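Local atomic coordinates of trypsin-resistant surface T6 protein (Streptococcus pyogenes serotype M6, PDB entry 4P0D), a protein that probably forms the shaft of the cell-wall-anchored pilus as its repeating backbone subunit, and is itself the T6 surface antigen. Residues 214-219 with 226-231. The protein carries 1 engineered substitution. Numbering follows the deposited sequence.
Sequences KGKMAN and VMVENT
Glu229 holds two lysines at once, one on each carboxylate oxygen. Lys216 NZ meets Glu229 OE1 at 2.8 Å, nearly in line with the C-O bond. Lys214 NZ lies 3.0 Å from Glu229 OE2, on the syn side and 30° out of the carboxylate plane. Both lysine chains run at about a right angle to the glutamate chain. Glu229 has its CG between the backbone N and the carbonyl carbon (chi1 49°), and from there the extended chain brings one oxygen to each ammonium group. The Lys216 chain, extended beyond CG, carries NZ past Val228 to Glu229 OE1. Lys214 NZ also forms a salt bridge with Glu253, so it joins two acidic groups.

Beside this network, the base of Lys216 packs on Val228, with CB 3.7 Å from Val228 CG1. The other branch, Val228 CG2, touches Ala218 CB at 3.5 Å. Val226 CG1 reaches the same methyl at 3.6 Å, so Ala218 CB meets both valines.

The backbones join at Asn219 and Met227, an antiparallel hydrogen-bonded pair. Asn219 N donates to Met227 O in the carbonyl plane. Met227 N donates back to Asn219 O, with the donor tilted 28° from the plane of the Asn219 carbonyl.

The contact belongs to a beta hairpin, strands 216-220 and 225-228, in the Cna-B-like domain. Strand 202-213 pairs with the first of these, and Ala218 also packs on its Val211. A type I' turn from Val228 to Thr231 leads into strand 231-238, where Ile233 touches both valines.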
loop_
_atom_site.group_PDB
_atom_site.type_symbol
_atom_site.label_atom_id
_atom_site.label_comp_id
_atom_site.label_asym_id
_atom_site.label_seq_id
_atom_site.Cartn_x
_atom_site.Cartn_y
_atom_site.Cartn_z
ATOM N N LYS A 214 1.532 1.128 20.869
ATOM C CA LYS A 214 1.603 1.804 22.170
ATOM C C LYS A 214 3.025 2.220 22.555
ATOM O O LYS A 214 3.383 2.182 23.720
ATOM C CB LYS A 214 0.998 0.913 23.267
ATOM C CG LYS A 214 -0.507 0.736 23.127
ATOM C CD LYS A 214 -1.187 0.483 24.465
ATOM C CE LYS A 214 -0.553 -0.680 25.206
ATOM N NZ LYS A 214 -1.515 -1.310 26.148
ATOM N N GLY A 215 3.836 2.601 21.573
ATOM C CA GLY A 215 5.191 3.034 21.841
ATOM C C GLY A 215 6.134 1.920 22.274
ATOM O O GLY A 215 7.171 2.193 22.871
ATOM N N LYS A 216 5.770 0.674 21.965
ATOM C CA LYS A 216 6.590 -0.504 22.256
ATOM C C LYS A 216 6.854 -1.275 20.970
ATOM O O LYS A 216 5.967 -1.416 20.151
ATOM C CB LYS A 216 5.841 -1.412 23.228
ATOM C CG LYS A 216 5.524 -0.740 24.551
ATOM C CD LYS A 216 4.654 -1.625 25.420
ATOM C CE LYS A 216 4.481 -1.013 26.796
ATOM N NZ LYS A 216 4.116 -2.062 27.775
ATOM N N MET A 217 8.062 -1.794 20.794
ATOM C CA MET A 217 8.350 -2.611 19.621
ATOM C C MET A 217 7.838 -4.024 19.861
ATOM O O MET A 217 8.020 -4.603 20.937
ATOM C CB MET A 217 9.852 -2.686 19.325
ATOM C CG MET A 217 10.468 -1.360 18.923
ATOM S SD MET A 217 9.672 -0.560 17.504
ATOM C CE MET A 217 9.578 -1.936 16.395
ATOM N N ALA A 218 7.196 -4.562 18.849
ATOM C CA ALA A 218 6.799 -5.948 18.864
ATOM C C ALA A 218 7.993 -6.834 18.564
ATOM O O ALA A 218 8.971 -6.390 17.946
ATOM C CB ALA A 218 5.709 -6.172 17.838
ATOM N N ASN A 219 7.932 -8.063 19.065
ATOM C CA ASN A 219 8.811 -9.131 18.616
ATOM C C ASN A 219 7.957 -10.032 17.757
ATOM O O ASN A 219 6.887 -10.479 18.176
ATOM C CB ASN A 219 9.407 -9.933 19.775
ATOM C CG ASN A 219 10.463 -10.936 19.308
ATOM O OD1 ASN A 219 11.296 -10.620 18.457
ATOM N ND2 ASN A 219 10.432 -12.152 19.871
ATOM N N VAL A 226 2.927 -11.668 16.243
ATOM C CA VAL A 226 3.359 -10.323 16.578
ATOM C C VAL A 226 3.080 -10.133 18.065
ATOM O O VAL A 226 1.915 -10.003 18.473
ATOM C CB VAL A 226 2.576 -9.291 15.761
ATOM C CG1 VAL A 226 3.077 -7.880 16.064
ATOM C CG2 VAL A 226 2.689 -9.609 14.278
ATOM N N MET A 227 4.144 -10.132 18.870
ATOM C CA MET A 227 4.014 -10.120 20.333
ATOM C C MET A 227 4.430 -8.785 20.935
ATOM O O MET A 227 5.532 -8.307 20.665
ATOM C CB MET A 227 4.899 -11.223 20.941
ATOM C CG MET A 227 4.640 -12.634 20.404
ATOM S SD MET A 227 2.949 -13.217 20.625
ATOM C CE MET A 227 2.877 -13.274 22.421
ATOM N N VAL A 228 3.555 -8.192 21.739
ATOM C CA VAL A 228 3.880 -7.035 22.573
ATOM C C VAL A 228 3.300 -7.265 23.966
ATOM O O VAL A 228 2.158 -7.713 24.104
ATOM C CB VAL A 228 3.288 -5.704 22.042
ATOM C CG1 VAL A 228 3.868 -4.513 22.806
ATOM C CG2 VAL A 228 3.559 -5.532 20.565
ATOM N N GLU A 229 4.072 -6.939 24.992
ATOM C CA GLU A 229 3.649 -7.103 26.404
ATOM C C GLU A 229 2.983 -8.464 26.721
ATOM O O GLU A 229 1.993 -8.522 27.451
ATOM C CB GLU A 229 2.805 -5.888 26.916
ATOM C CG GLU A 229 1.638 -5.385 26.054
ATOM C CD GLU A 229 1.003 -4.087 26.583
ATOM O OE1 GLU A 229 1.725 -3.124 26.884
ATOM O OE2 GLU A 229 -0.240 -4.012 26.689
ATOM N N ASN A 230 3.586 -9.547 26.201
ATOM C CA ASN A 230 3.055 -10.914 26.297
ATOM C C ASN A 230 1.688 -11.094 25.624
ATOM O O ASN A 230 1.022 -12.111 25.817
ATOM C CB ASN A 230 3.009 -11.426 27.766
ATOM C CG ASN A 230 4.367 -11.863 28.290
ATOM O OD1 ASN A 230 5.246 -12.272 27.531
ATOM N ND2 ASN A 230 4.535 -11.803 29.618
ATOM N N THR A 231 1.279 -10.113 24.836
ATOM C CA THR A 231 0.023 -10.158 24.114
ATOM C C THR A 231 0.305 -10.346 22.643
ATOM O O THR A 231 1.148 -9.665 22.073
ATOM C CB THR A 231 -0.757 -8.849 24.295
ATOM O OG1 THR A 231 -1.052 -8.668 25.677
ATOM C CG2 THR A 231 -2.056 -8.850 23.498
#